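(R)-specific secondary-alkylsulfatase (Pseudomonas sp., PDB 4AXH) hydrolyses (R)-configured secondary alkyl sulfates with strict inversion of configuration, giving (S)-alcohols and sulfate, as a zinc-dependent homodimeric enzyme. Local coordinates at residues Asp99-Asn102 with Pro103-Arg107; Met236-Gly240 with Ala241-Val245. All blocks are in the same frame, centred on the assembly; numbering follows the deposited sequence. Where two conformers were deposited one is given.

Contact 1 (Asp99-Asn102 with Pro103-Arg107); sequences DTVN and PSLWR. Unlike the reference sequence in segment 103-107: R107 (reference His).
N102 folds its side chain over the first turn of the helix that starts at P103. Its CG is anti to the backbone N (chi1 -173°), which carries the amide round to the backbone of S104. OD1 of N102 accepts from N of S104 at 3.0 Å, with the donor in the plane of the amide carbonyl. The side chain of N102 and the ring of P103 cross at about a right angle. The other end of the amide is also held, because ND2 of N102 donates to the backbone O of Q511. Both bonds together fix the rotation of this buried group. The backbone O of N102 accepts from N of W106 at 3.1 Å, a nearly straight bond of 163° at the hydrogen.

V101 meets the same turn through W106. In one of two modelled positions of W106, and so less certainly, CG1 of V101 comes to the edge of the indole, near CE3 and the ring plane. CG2 of V101 lies 4.3 Å from CB of L105, a looser apolar touch. In one of its two modelled conformers the hydroxyl of S104 bonds to E513 and Y416. L105 packs on A515 and R518 of helix 515-529. Asparagine capping N-H of S104, the first the helix has, since P103 at its start has none, is the classic N-cap of an alpha-helix, here of helix 103-111.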
loop_
_atom_site.group_PDB
_atom_site.type_symbol
_atom_site.label_atom_id
_atom_site.label_comp_id
_atom_site.label_asym_id
_atom_site.label_seq_id
_atom_site.Cartn_x
_atom_site.Cartn_y
_atom_site.Cartn_z
ATOM N N ASP A 99 6.169 -26.727 -27.198
ATOM C CA ASP A 99 4.757 -26.316 -27.296
ATOM C C ASP A 99 4.197 -25.986 -25.897
ATOM O O ASP A 99 3.222 -25.237 -25.774
ATOM C CB ASP A 99 3.935 -27.449 -27.949
ATOM C CG ASP A 99 4.353 -27.811 -29.364
ATOM O OD1 ASP A 99 5.525 -28.210 -29.555
ATOM O OD2 ASP A 99 3.497 -27.722 -30.282
ATOM N N THR A 100 4.830 -26.575 -24.851
ATOM C CA THR A 100 4.492 -26.447 -23.430
ATOM C C THR A 100 5.162 -25.228 -22.732
ATOM O O THR A 100 5.034 -25.079 -21.517
ATOM C CB THR A 100 4.776 -27.754 -22.706
ATOM O OG1 THR A 100 6.164 -27.991 -22.757
ATOM C CG2 THR A 100 4.038 -28.927 -23.293
ATOM N N VAL A 101 5.881 -24.370 -23.482
ATOM C CA VAL A 101 6.452 -23.142 -22.933
ATOM C C VAL A 101 6.441 -21.976 -23.921
ATOM O O VAL A 101 6.897 -22.118 -25.046
ATOM C CB VAL A 101 7.705 -23.245 -22.004
ATOM C CG1 VAL A 101 8.620 -24.395 -22.381
ATOM C CG2 VAL A 101 8.433 -21.926 -21.844
ATOM N N ASN A 102 5.838 -20.836 -23.480
ATOM C CA ASN A 102 5.739 -19.587 -24.207
ATOM C C ASN A 102 7.102 -19.228 -24.786
ATOM O O ASN A 102 8.092 -19.248 -24.058
ATOM C CB ASN A 102 5.266 -18.508 -23.279
ATOM C CG ASN A 102 4.963 -17.200 -23.983
ATOM O OD1 ASN A 102 5.820 -16.584 -24.641
ATOM N ND2 ASN A 102 3.761 -16.697 -23.774
ATOM N N PRO A 103 7.172 -18.938 -26.103
ATOM C CA PRO A 103 8.472 -18.682 -26.746
ATOM C C PRO A 103 9.265 -17.508 -26.201
ATOM O O PRO A 103 10.484 -17.598 -26.221
ATOM C CB PRO A 103 8.113 -18.546 -28.228
ATOM C CG PRO A 103 6.827 -19.207 -28.379
ATOM C CD PRO A 103 6.094 -18.927 -27.110
ATOM N N SER A 104 8.586 -16.438 -25.711
ATOM C CA SER A 104 9.225 -15.262 -25.106
ATOM C C SER A 104 9.889 -15.637 -23.770
ATOM O O SER A 104 10.987 -15.194 -23.493
ATOM C CB SER A 104 8.190 -14.165 -24.878
ATOM O OG SER A 104 8.773 -12.956 -24.423
ATOM N N LEU A 105 9.195 -16.466 -22.945
ATOM C CA LEU A 105 9.685 -16.959 -21.665
ATOM C C LEU A 105 10.955 -17.820 -21.907
ATOM O O LEU A 105 11.958 -17.653 -21.192
ATOM C CB LEU A 105 8.609 -17.774 -20.931
ATOM C CG LEU A 105 8.989 -18.322 -19.507
ATOM C CD1 LEU A 105 9.757 -17.304 -18.646
ATOM C CD2 LEU A 105 7.764 -18.766 -18.770
ATOM N N TRP A 106 10.896 -18.696 -22.938
ATOM C CA TRP A 106 11.983 -19.566 -23.361
ATOM C C TRP A 106 13.210 -18.742 -23.800
ATOM O O TRP A 106 14.332 -19.175 -23.598
ATOM C CB TRP A 106 11.483 -20.438 -24.521
ATOM C CG TRP A 106 12.438 -21.491 -24.979
ATOM C CD1 TRP A 106 13.437 -21.343 -25.880
ATOM C CD2 TRP A 106 12.424 -22.884 -24.616
ATOM N NE1 TRP A 106 14.077 -22.541 -26.077
ATOM C CE2 TRP A 106 13.466 -23.509 -25.324
ATOM C CE3 TRP A 106 11.614 -23.671 -23.767
ATOM C CZ2 TRP A 106 13.729 -24.882 -25.217
ATOM C CZ3 TRP A 106 11.895 -25.030 -23.642
ATOM C CH2 TRP A 106 12.936 -25.620 -24.369
ATOM N N ARG A 107 12.991 -17.591 -24.443
ATOM C CA ARG A 107 14.016 -16.683 -24.932
ATOM C C ARG A 107 14.787 -16.168 -23.710
ATOM O O ARG A 107 16.019 -16.187 -23.720
ATOM C CB ARG A 107 13.329 -15.493 -25.653
ATOM C CG ARG A 107 14.110 -14.916 -26.796
ATOM C CD ARG A 107 14.892 -13.736 -26.373
ATOM N NE ARG A 107 15.882 -13.447 -27.408
ATOM C CZ ARG A 107 16.576 -12.310 -27.488
ATOM N NH1 ARG A 107 16.374 -11.336 -26.606
ATOM N NH2 ARG A 107 17.463 -12.131 -28.460
#

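Contact 2 (Met236-Gly240 with Ala241-Val245); sequences MVPRG and AQAQV
Q244 packs closely against the backbone O of P238 and against R239. N of Q244 donates to O of P238 at 2.8 Å, and N of G240 donates to O of Q244 at 3.1 Å. The two bonds flank R239, whose CA is 4.5 Å from CA of Q244. CA of R239 adds a CH...O contact to O of Q244. On the inner side, CG1 of V237 reaches CB of A243 at 3.7 Å. V237 is also covered by M522 and T523 of helix 515-529.

This is a compact loop whose chain curls back through a type I turn from G240 to A243, so that R239 and Q244 meet in a single beta bridge of parallel type. N of A243 donates to O of G240 at 2.8 Å, from above the carbonyl plane.

The side chains of R239 and Q244 run side by side and point the same way. NH1 of R239 lies 3.5 Å from CG of Q244, with the guanidinium and amide planes 72° apart. Their polar ends have separate partners: NH1 of R239 donates to O of G234, while the amide of Q244 bonds to Y89, N519 and K251. The packing is looser at the exposed ring of P238, where CD is 4.3 Å from CB of A243. At the turn, A241 and Q242 are partly exposed, and NE2 of Q242 bonds to the hydroxyl of Y510 and the backbone O of S34.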
loop_
_atom_site.group_PDB
_atom_site.type_symbol
_atom_site.label_atom_id
_atom_site.label_comp_id
_atom_site.label_asym_id
_atom_site.label_seq_id
_atom_site.Cartn_x
_atom_site.Cartn_y
_atom_site.Cartn_z
ATOM N N MET A 236 9.907 -26.460 -5.369
ATOM C CA MET A 236 9.342 -27.807 -5.236
ATOM C C MET A 236 8.928 -28.425 -6.588
ATOM O O MET A 236 8.680 -29.621 -6.667
ATOM C CB MET A 236 8.206 -27.818 -4.223
ATOM C CG MET A 236 8.637 -28.239 -2.811
ATOM S SD MET A 236 10.257 -27.683 -2.129
ATOM C CE MET A 236 11.334 -29.138 -2.598
ATOM N N VAL A 237 8.935 -27.619 -7.659
ATOM C CA VAL A 237 8.598 -28.029 -9.022
ATOM C C VAL A 237 9.872 -28.503 -9.765
ATOM O O VAL A 237 10.892 -27.817 -9.733
ATOM C CB VAL A 237 7.847 -26.895 -9.784
ATOM C CG1 VAL A 237 7.471 -27.317 -11.197
ATOM C CG2 VAL A 237 6.602 -26.434 -9.010
ATOM N N PRO A 238 9.831 -29.668 -10.453
ATOM C CA PRO A 238 11.017 -30.139 -11.191
ATOM C C PRO A 238 11.392 -29.205 -12.339
ATOM O O PRO A 238 10.599 -28.354 -12.705
ATOM C CB PRO A 238 10.558 -31.499 -11.756
ATOM C CG PRO A 238 9.405 -31.876 -10.996
ATOM C CD PRO A 238 8.722 -30.634 -10.584
ATOM N N ARG A 239 12.581 -29.388 -12.931
ATOM C CA ARG A 239 13.022 -28.586 -14.062
ATOM C C ARG A 239 12.683 -29.374 -15.318
ATOM O O ARG A 239 12.691 -30.617 -15.295
ATOM C CB ARG A 239 14.523 -28.242 -13.994
ATOM C CG ARG A 239 15.089 -27.864 -12.602
ATOM C CD ARG A 239 14.185 -26.967 -11.763
ATOM N NE ARG A 239 14.687 -26.735 -10.408
ATOM C CZ ARG A 239 13.997 -26.141 -9.435
ATOM N NH1 ARG A 239 12.737 -25.764 -9.637
ATOM N NH2 ARG A 239 14.550 -25.949 -8.244
ATOM N N GLY A 240 12.344 -28.658 -16.388
ATOM C CA GLY A 240 11.956 -29.262 -17.655
ATOM C C GLY A 240 10.879 -28.457 -18.347
ATOM O O GLY A 240 10.158 -27.697 -17.687
ATOM N N ALA A 241 10.756 -28.643 -19.692
ATOM C CA ALA A 241 9.819 -27.952 -20.592
ATOM C C ALA A 241 8.361 -28.062 -20.184
ATOM O O ALA A 241 7.568 -27.195 -20.567
ATOM C CB ALA A 241 10.017 -28.424 -22.019
ATOM N N GLN A 242 8.010 -29.098 -19.379
ATOM C CA GLN A 242 6.655 -29.323 -18.862
ATOM C C GLN A 242 6.485 -28.791 -17.425
ATOM O O GLN A 242 5.368 -28.802 -16.901
ATOM C CB GLN A 242 6.288 -30.815 -18.946
ATOM C CG GLN A 242 5.832 -31.257 -20.333
ATOM C CD GLN A 242 4.785 -32.341 -20.257
ATOM O OE1 GLN A 242 5.152 -33.545 -20.642
ATOM N NE2 GLN A 242 3.645 -32.111 -19.850
ATOM N N ALA A 243 7.594 -28.329 -16.795
ATOM C CA ALA A 243 7.608 -27.813 -15.422
ATOM C C ALA A 243 8.404 -26.449 -15.249
ATOM O O ALA A 243 8.144 -25.510 -16.011
ATOM C CB ALA A 243 8.109 -28.891 -14.478
ATOM N N GLN A 244 9.348 -26.342 -14.263
ATOM C CA GLN A 244 10.123 -25.135 -13.998
ATOM C C GLN A 244 11.167 -24.873 -15.068
ATOM O O GLN A 244 11.974 -25.748 -15.356
ATOM C CB GLN A 244 10.781 -25.205 -12.621
ATOM C CG GLN A 244 10.844 -23.860 -11.886
ATOM C CD GLN A 244 12.124 -23.120 -12.152
ATOM O OE1 GLN A 244 13.163 -23.697 -12.505
ATOM N NE2 GLN A 244 12.083 -21.830 -11.979
ATOM N N VAL A 245 11.159 -23.672 -15.670
ATOM C CA VAL A 245 12.123 -23.352 -16.719
ATOM C C VAL A 245 13.034 -22.154 -16.422
ATOM O O VAL A 245 14.181 -22.140 -16.878
ATOM C CB VAL A 245 11.513 -23.268 -18.148
ATOM C CG1 VAL A 245 10.897 -24.590 -18.567
ATOM C CG2 VAL A 245 10.511 -22.126 -18.288
#

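How the contacts relate
Contact 1 comes first along the chain, in the loop after strand 82-85 and on the first turn of helix 103-111. Contact 2 follows in the long loop between helix 222-233 and strand 266-268, in the metallo-beta-lactamase domain. Their centres are 13 Å apart, and the two loops touch. OG1 of T100 probably hydrogen-bonds to O of A241 at 2.7 Å, and V101 packs on A241 and V245. Both contacts also lean on helix 515-529: R518 donates to O of T100 in contact 1 and to O of A243 in contact 2. The side chain of Y417, a sulfate-binding residue, is about 9 Å from that of L105 and about 10 Å from that of Q244. The pair therefore joins two distant parts of the sequence near the substrate site.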